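Local coordinates for uncharacterized protein (Xanthomonas campestris pv. vesicatoria, PDB 4FC9) that is a type III effector secreted into plant host cells, where its all-helical C-terminal domain, the part modelled here, probably acts as an E3 ubiquitin ligase, at residues A131-V136 with F142-G147; A32-I37 with I168-P173. One frame throughout, in Å; residues are numbered along the deposited sequence.

Contact 1 of 2, residues A131-V136 with F142-G147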
ATOM      1  N   ALA A 131      -3.017  -3.967  -1.454  1.00 21.70           N
ATOM      2  CA  ALA A 131      -2.223  -2.979  -0.723  1.00 20.10           C
ATOM      3  C   ALA A 131      -2.372  -1.587  -1.327  1.00 22.72           C
ATOM      4  O   ALA A 131      -1.380  -0.933  -1.646  1.00 23.06           O
ATOM      5  CB  ALA A 131      -0.763  -3.388  -0.694  1.00 18.47           C
ATOM      6  N   HIS A 132      -3.614  -1.141  -1.489  1.00 23.87           N
ATOM      7  CA  HIS A 132      -3.888   0.194  -2.017  1.00 21.51           C
ATOM      8  C   HIS A 132      -5.304   0.666  -1.683  1.00 18.12           C
ATOM      9  O   HIS A 132      -6.100  -0.079  -1.111  1.00 18.98           O
ATOM     10  CB  HIS A 132      -3.612   0.264  -3.525  1.00 17.07           C
ATOM     11  CG  HIS A 132      -4.509  -0.599  -4.353  1.00 18.53           C
ATOM     12  ND1 HIS A 132      -5.778  -0.213  -4.722  1.00 23.35           N
ATOM     13  CD2 HIS A 132      -4.318  -1.825  -4.899  1.00 22.41           C
ATOM     14  CE1 HIS A 132      -6.332  -1.163  -5.455  1.00 23.83           C
ATOM     15  NE2 HIS A 132      -5.466  -2.152  -5.575  1.00 20.51           N
ATOM     16  N   LEU A 133      -5.604   1.912  -2.036  1.00 20.67           N
ATOM     17  CA  LEU A 133      -6.833   2.572  -1.605  1.00 21.35           C
ATOM     18  C   LEU A 133      -7.982   2.415  -2.587  1.00 17.47           C
ATOM     19  O   LEU A 133      -9.022   3.043  -2.430  1.00 22.79           O
ATOM     20  CB  LEU A 133      -6.577   4.062  -1.352  1.00 19.95           C
ATOM     21  CG  LEU A 133      -5.685   4.436  -0.167  1.00 19.40           C
ATOM     22  CD1 LEU A 133      -5.284   5.887  -0.261  1.00 15.53           C
ATOM     23  CD2 LEU A 133      -6.401   4.160   1.143  1.00 18.49           C
ATOM     24  N   GLY A 134      -7.802   1.572  -3.593  1.00 20.88           N
ATOM     25  CA  GLY A 134      -8.803   1.425  -4.635  1.00 21.72           C
ATOM     26  C   GLY A 134      -9.541   0.104  -4.615  1.00 22.42           C
ATOM     27  O   GLY A 134     -10.201  -0.258  -5.589  1.00 27.12           O
ATOM     28  N   ILE A 135      -9.438  -0.616  -3.503  1.00 20.56           N
ATOM     29  CA  ILE A 135     -10.078  -1.917  -3.378  1.00 20.93           C
ATOM     30  C   ILE A 135     -11.584  -1.788  -3.169  1.00 23.41           C
ATOM     31  O   ILE A 135     -12.076  -0.763  -2.698  1.00 26.08           O
ATOM     32  CB  ILE A 135      -9.462  -2.733  -2.230  1.00 21.08           C
ATOM     33  CG1 ILE A 135      -9.675  -2.020  -0.893  1.00 21.84           C
ATOM     34  CG2 ILE A 135      -7.973  -2.969  -2.490  1.00 20.79           C
ATOM     35  CD1 ILE A 135      -9.210  -2.823   0.301  1.00 22.69           C
ATOM     36  N   VAL A 136     -12.316  -2.837  -3.528  1.00 25.35           N
ATOM     37  CA  VAL A 136     -13.769  -2.800  -3.455  1.00 28.08           C
ATOM     38  C   VAL A 136     -14.327  -3.804  -2.449  1.00 28.25           C
ATOM     39  O   VAL A 136     -13.679  -4.801  -2.127  1.00 30.80           O
ATOM     40  CB  VAL A 136     -14.411  -3.016  -4.847  1.00 30.72           C
ATOM     41  CG1 VAL A 136     -14.091  -1.839  -5.759  1.00 28.25           C
ATOM     42  CG2 VAL A 136     -13.933  -4.324  -5.464  1.00 23.86           C
ATOM     43  N   PHE A 142     -16.172   0.954  -3.768  1.00 29.29           N
ATOM     44  CA  PHE A 142     -14.868   1.324  -3.232  1.00 25.33           C
ATOM     45  C   PHE A 142     -14.922   1.442  -1.722  1.00 25.52           C
ATOM     46  O   PHE A 142     -15.787   2.123  -1.176  1.00 30.64           O
ATOM     47  CB  PHE A 142     -14.372   2.634  -3.839  1.00 22.21           C
ATOM     48  CG  PHE A 142     -14.074   2.546  -5.308  1.00 27.56           C
ATOM     49  CD1 PHE A 142     -13.122   1.660  -5.784  1.00 29.32           C
ATOM     50  CD2 PHE A 142     -14.740   3.358  -6.214  1.00 30.90           C
ATOM     51  CE1 PHE A 142     -12.845   1.581  -7.142  1.00 31.83           C
ATOM     52  CE2 PHE A 142     -14.466   3.287  -7.570  1.00 28.64           C
ATOM     53  CZ  PHE A 142     -13.520   2.400  -8.036  1.00 31.66           C
ATOM     54  N   VAL A 143     -13.994   0.768  -1.056  1.00 22.24           N
ATOM     55  CA  VAL A 143     -13.920   0.797   0.392  1.00 21.00           C
ATOM     56  C   VAL A 143     -13.505   2.183   0.863  1.00 23.90           C
ATOM     57  O   VAL A 143     -14.045   2.707   1.839  1.00 27.37           O
ATOM     58  CB  VAL A 143     -12.921  -0.253   0.912  1.00 20.47           C
ATOM     59  CG1 VAL A 143     -12.738  -0.126   2.417  1.00 19.79           C
ATOM     60  CG2 VAL A 143     -13.386  -1.642   0.538  1.00 22.40           C
ATOM     61  N   TYR A 144     -12.558   2.781   0.148  1.00 23.99           N
ATOM     62  CA  TYR A 144     -12.014   4.078   0.525  1.00 18.61           C
ATOM     63  C   TYR A 144     -12.348   5.142  -0.510  1.00 21.27           C
ATOM     64  O   TYR A 144     -12.158   4.937  -1.708  1.00 23.88           O
ATOM     65  CB  TYR A 144     -10.500   3.979   0.700  1.00 18.94           C
ATOM     66  CG  TYR A 144     -10.073   2.812   1.554  1.00 21.67           C
ATOM     67  CD1 TYR A 144     -10.082   2.899   2.942  1.00 20.17           C
ATOM     68  CD2 TYR A 144      -9.667   1.616   0.975  1.00 22.72           C
ATOM     69  CE1 TYR A 144      -9.698   1.827   3.730  1.00 20.48           C
ATOM     70  CE2 TYR A 144      -9.283   0.539   1.752  1.00 19.96           C
ATOM     71  CZ  TYR A 144      -9.300   0.651   3.128  1.00 18.61           C
ATOM     72  OH  TYR A 144      -8.917  -0.417   3.906  1.00 21.31           O
ATOM     73  N   HIS A 145     -12.839   6.281  -0.039  1.00 19.78           N
ATOM     74  CA  HIS A 145     -13.216   7.385  -0.916  1.00 21.61           C
ATOM     75  C   HIS A 145     -12.981   8.718  -0.208  1.00 26.08           C
ATOM     76  O   HIS A 145     -12.518   8.745   0.932  1.00 24.03           O
ATOM     77  CB  HIS A 145     -14.681   7.255  -1.325  1.00 24.10           C
ATOM     78  CG  HIS A 145     -15.604   7.047  -0.169  1.00 24.91           C
ATOM     79  ND1 HIS A 145     -16.233   8.087   0.477  1.00 26.87           N
ATOM     80  CD2 HIS A 145     -15.986   5.919   0.474  1.00 26.94           C
ATOM     81  CE1 HIS A 145     -16.975   7.610   1.459  1.00 27.11           C
ATOM     82  NE2 HIS A 145     -16.841   6.296   1.479  1.00 27.36           N
ATOM     83  N   GLU A 146     -13.313   9.818  -0.878  1.00 24.33           N
ATOM     84  CA  GLU A 146     -13.052  11.155  -0.346  1.00 27.61           C
ATOM     85  C   GLU A 146     -13.770  11.426   0.980  1.00 25.83           C
ATOM     86  O   GLU A 146     -13.331  12.252   1.769  1.00 26.49           O
ATOM     87  CB  GLU A 146     -13.430  12.224  -1.375  1.00 30.40           C
ATOM     88  CG  GLU A 146     -12.667  12.136  -2.695  1.00 27.87           C
ATOM     89  CD  GLU A 146     -13.217  11.076  -3.634  1.00 29.58           C
ATOM     90  OE1 GLU A 146     -13.974  10.194  -3.180  1.00 32.18           O
ATOM     91  OE2 GLU A 146     -12.893  11.124  -4.837  1.00 33.52           O
ATOM     92  N   GLY A 147     -14.867  10.720   1.222  1.00 22.01           N
ATOM     93  CA  GLY A 147     -15.609  10.878   2.457  1.00 22.14           C
ATOM     94  C   GLY A 147     -15.177   9.931   3.565  1.00 24.11           C
ATOM     95  O   GLY A 147     -15.783   9.913   4.637  1.00 28.26           O
TER
HETATM   96  O   HOH W   1     -11.580   1.840  -2.284  1.00 22.26           O

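Contact 2 of 2, residues A32-I37 with I168-P173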
ATOM      1  N   ALA A  32      19.860   0.547  -1.128  1.00 24.13           N
ATOM      2  CA  ALA A  32      19.628   1.595  -0.141  1.00 31.31           C
ATOM      3  C   ALA A  32      18.282   2.281  -0.353  1.00 34.46           C
ATOM      4  O   ALA A  32      17.630   2.696   0.607  1.00 33.00           O
ATOM      5  CB  ALA A  32      20.749   2.612  -0.176  1.00 30.61           C
ATOM      6  N   ALA A  33      17.876   2.397  -1.616  1.00 34.02           N
ATOM      7  CA  ALA A  33      16.611   3.034  -1.977  1.00 31.59           C
ATOM      8  C   ALA A  33      15.431   2.234  -1.460  1.00 26.75           C
ATOM      9  O   ALA A  33      14.469   2.795  -0.938  1.00 28.11           O
ATOM     10  CB  ALA A  33      16.515   3.193  -3.482  1.00 31.40           C
ATOM     11  N   LEU A  34      15.513   0.917  -1.614  1.00 25.23           N
ATOM     12  CA  LEU A  34      14.460   0.019  -1.160  1.00 25.56           C
ATOM     13  C   LEU A  34      14.392  -0.059   0.354  1.00 27.73           C
ATOM     14  O   LEU A  34      13.313  -0.169   0.927  1.00 26.47           O
ATOM     15  CB  LEU A  34      14.686  -1.382  -1.713  1.00 26.36           C
ATOM     16  CG  LEU A  34      14.243  -1.586  -3.152  1.00 30.32           C
ATOM     17  CD1 LEU A  34      14.720  -2.934  -3.645  1.00 31.77           C
ATOM     18  CD2 LEU A  34      12.732  -1.474  -3.251  1.00 30.43           C
ATOM     19  N   GLU A  35      15.548  -0.026   1.002  1.00 27.36           N
ATOM     20  CA  GLU A  35      15.571  -0.085   2.453  1.00 27.02           C
ATOM     21  C   GLU A  35      14.920   1.172   3.023  1.00 27.99           C
ATOM     22  O   GLU A  35      14.173   1.115   3.997  1.00 27.32           O
ATOM     23  CB  GLU A  35      16.996  -0.259   2.976  1.00 28.00           C
ATOM     24  CG  GLU A  35      17.039  -0.531   4.463  1.00 31.61           C
ATOM     25  CD  GLU A  35      18.297  -1.241   4.896  1.00 38.54           C
ATOM     26  OE1 GLU A  35      19.139  -1.551   4.027  1.00 41.71           O
ATOM     27  OE2 GLU A  35      18.442  -1.492   6.111  1.00 42.78           O
ATOM     28  N   ARG A  36      15.188   2.303   2.382  1.00 28.19           N
ATOM     29  CA  ARG A  36      14.629   3.580   2.794  1.00 27.36           C
ATOM     30  C   ARG A  36      13.108   3.614   2.645  1.00 27.92           C
ATOM     31  O   ARG A  36      12.409   4.179   3.488  1.00 27.93           O
ATOM     32  CB  ARG A  36      15.275   4.709   1.993  1.00 32.95           C
ATOM     33  CG  ARG A  36      14.687   6.087   2.242  1.00 45.11           C
ATOM     34  CD  ARG A  36      15.651   7.193   1.800  1.00 59.05           C
ATOM     35  NE  ARG A  36      16.132   7.023   0.426  1.00 65.06           N
ATOM     36  CZ  ARG A  36      17.350   6.595   0.101  1.00 66.01           C
ATOM     37  NH1 ARG A  36      17.694   6.472  -1.174  1.00 62.92           N
ATOM     38  NH2 ARG A  36      18.227   6.290   1.049  1.00 68.81           N
ATOM     39  N   ILE A  37      12.596   3.013   1.575  1.00 23.27           N
ATOM     40  CA  ILE A  37      11.153   2.916   1.393  1.00 21.23           C
ATOM     41  C   ILE A  37      10.551   2.120   2.547  1.00 24.89           C
ATOM     42  O   ILE A  37       9.561   2.532   3.156  1.00 25.44           O
ATOM     43  CB  ILE A  37      10.792   2.254   0.052  1.00 19.59           C
ATOM     44  CG1 ILE A  37      11.270   3.132  -1.107  1.00 20.69           C
ATOM     45  CG2 ILE A  37       9.296   2.005  -0.039  1.00 16.71           C
ATOM     46  CD1 ILE A  37      11.134   2.485  -2.467  1.00 19.96           C
ATOM     47  N   ILE A 168       6.591   0.540  -6.817  1.00 26.08           N
ATOM     48  CA  ILE A 168       6.349   0.610  -8.255  1.00 26.77           C
ATOM     49  C   ILE A 168       7.366   1.521  -8.941  1.00 28.24           C
ATOM     50  O   ILE A 168       7.939   1.159  -9.967  1.00 29.73           O
ATOM     51  CB  ILE A 168       4.910   1.086  -8.562  1.00 24.43           C
ATOM     52  CG1 ILE A 168       3.906  -0.018  -8.227  1.00 23.51           C
ATOM     53  CG2 ILE A 168       4.776   1.492 -10.017  1.00 27.58           C
ATOM     54  CD1 ILE A 168       2.460   0.432  -8.228  1.00 23.28           C
ATOM     55  N   VAL A 169       7.603   2.692  -8.354  1.00 30.35           N
ATOM     56  CA  VAL A 169       8.533   3.668  -8.920  1.00 27.41           C
ATOM     57  C   VAL A 169       9.989   3.213  -8.821  1.00 26.47           C
ATOM     58  O   VAL A 169      10.809   3.523  -9.682  1.00 28.15           O
ATOM     59  CB  VAL A 169       8.354   5.051  -8.262  1.00 30.01           C
ATOM     60  CG1 VAL A 169       9.433   6.025  -8.714  1.00 31.29           C
ATOM     61  CG2 VAL A 169       6.974   5.596  -8.582  1.00 29.34           C
ATOM     62  N   HIS A 170      10.311   2.460  -7.779  1.00 25.85           N
ATOM     63  CA  HIS A 170      11.654   1.919  -7.669  1.00 26.15           C
ATOM     64  C   HIS A 170      11.913   0.929  -8.796  1.00 28.88           C
ATOM     65  O   HIS A 170      12.984   0.921  -9.408  1.00 31.81           O
ATOM     66  CB  HIS A 170      11.866   1.225  -6.329  1.00 28.04           C
ATOM     67  CG  HIS A 170      13.277   0.785  -6.115  1.00 34.10           C
ATOM     68  ND1 HIS A 170      13.737  -0.451  -6.509  1.00 40.15           N
ATOM     69  CD2 HIS A 170      14.342   1.434  -5.586  1.00 37.44           C
ATOM     70  CE1 HIS A 170      15.023  -0.551  -6.219  1.00 44.90           C
ATOM     71  NE2 HIS A 170      15.412   0.579  -5.653  1.00 42.12           N
ATOM     72  N   ALA A 171      10.914   0.097  -9.066  1.00 30.66           N
ATOM     73  CA  ALA A 171      11.001  -0.895 -10.123  1.00 29.17           C
ATOM     74  C   ALA A 171      10.941  -0.246 -11.502  1.00 31.49           C
ATOM     75  O   ALA A 171      11.623  -0.682 -12.425  1.00 34.38           O
ATOM     76  CB  ALA A 171       9.900  -1.932  -9.968  1.00 26.87           C
ATOM     77  N   HIS A 172      10.125   0.794 -11.639  1.00 33.25           N
ATOM     78  CA  HIS A 172       9.998   1.505 -12.910  1.00 34.40           C
ATOM     79  C   HIS A 172      10.106   3.006 -12.707  1.00 33.17           C
ATOM     80  O   HIS A 172       9.091   3.695 -12.620  1.00 32.45           O
ATOM     81  CB  HIS A 172       8.661   1.181 -13.572  1.00 38.66           C
ATOM     82  CG  HIS A 172       8.348  -0.281 -13.603  1.00 38.97           C
ATOM     83  ND1 HIS A 172       7.609  -0.902 -12.619  1.00 40.75           N
ATOM     84  CD2 HIS A 172       8.690  -1.247 -14.486  1.00 38.83           C
ATOM     85  CE1 HIS A 172       7.501  -2.188 -12.900  1.00 38.19           C
ATOM     86  NE2 HIS A 172       8.148  -2.423 -14.027  1.00 40.24           N
ATOM     87  N   PRO A 173      11.341   3.517 -12.633  1.00 32.89           N
ATOM     88  CA  PRO A 173      11.615   4.923 -12.315  1.00 32.91           C
ATOM     89  C   PRO A 173      10.866   5.930 -13.196  1.00 34.71           C
ATOM     90  O   PRO A 173      10.525   7.010 -12.719  1.00 36.52           O
ATOM     91  CB  PRO A 173      13.129   5.024 -12.508  1.00 33.91           C
ATOM     92  CG  PRO A 173      13.620   3.656 -12.188  1.00 33.19           C
ATOM     93  CD  PRO A 173      12.583   2.739 -12.771  1.00 32.59           C
TER

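Contact 1 of 2, residues A131-V136 with F142-G147
Ile135 and Val143 are joined by the one direct hydrogen bond between 131-136 and 142-147: Val143 N donates to Ile135 O at 3.0 Å, almost straight at 175°, and it lies in the carbonyl plane. Phe142 CA adds a weaker CA-H...O contact to the same oxygen. Just beyond, Val136 and Phe142 form a single backbone bridge, their CA atoms 4.3 Å apart. A water sits between the two segments, taking a hydrogen bond from Tyr144 N at 2.8 Å. It lies within hydrogen-bonding reach of Leu133 O and Ile135 O.

Leu133 CD2 lies over one face of the Tyr144 ring, 4.3 Å from its centroid in a CH-pi contact, and the two side chains meet at about a right angle. Ile135 comes across to the ring's edge, with CD1 3.7 Å from Tyr144 CE2; its CG1 is held between the backbone N and the carbonyl carbon (chi1 62°), which turns that branch toward the tyrosine. Val143, the residue before Tyr144, covers the opposite face from its own side. Val136 CG1 reaches Phe142 CD1 at 3.6 Å, while Gly134 O lies near the plane of the phenylalanine ring, at its edge.

Further out, His132 ND1 accepts a bond from Gly134 N, tilted 18° out of the imidazole plane, which ties the ring to the backbone two residues on. Arg89 bonds to Tyr144 O and makes a cation-pi contact with Phe142, and Leu133 packs on Met161 of helix 152-171 and Met84 of helix 79-88. With no regular strand on either side, two loop segments are held together by one direct bond, a shared water and a ring packed by Leu133 and Ile135, which makes the hydration site part of the structure.

Contact 2 of 2, residues A32-I37 with I168-P173
The start of helix 32-49 packs here against the last turn of helix 152-171, and His170 reaches across between the helices, its imidazole laid against Leu34. Leu34 CG lies over one face of that ring, 3.5 Å from its centroid and 16° off the ring normal, a tight CH-pi contact displaced toward CE1, which is 3.3 Å from Leu34 CG. CD2 also lies over the ring, near ND1 and CG, while CD1 overhangs the rim beside CE1. Ala33 takes the edge instead, its CB 3.5 Å from His170 CD2.

In this all-helical domain the two short segments run roughly antiparallel, and the histidine projects from one helix to the other because its CG stands anti to the backbone N (chi1 -174°). Ile37 adds a looser contact: its CD1 comes to 4.1 Å from His170 CB, and the same side chain rests on Trp162 and Glu166, earlier in helix 152-171. The polar rim of the imidazole is held from the approach to helix 32-49, where Glu27 OE2 is hydrogen-bonded to ND1 and Thr31 OG1 makes a weak hydrogen bond with NE2, which should limit rotation of the ring against Leu34.

How the contacts relate
Contacts 1 and 2 lie on opposite sides of the chain's centre, their own centres 24 Å apart and their nearest atoms about 8 Å apart, without touching. The order along the chain is nested: 32-37 comes first, both loop segments of contact 1 follow, and 168-173 comes last. Helix 152-171 is the common element. Its C-terminal end supplies one side of contact 2, while Lys157 and Met161, in its first half and at its middle, receive side chains from contact 1. One long helix thus carries the preceding loop and the early helix 32-49 within the same C-terminal family domain, linking parts distant in sequence.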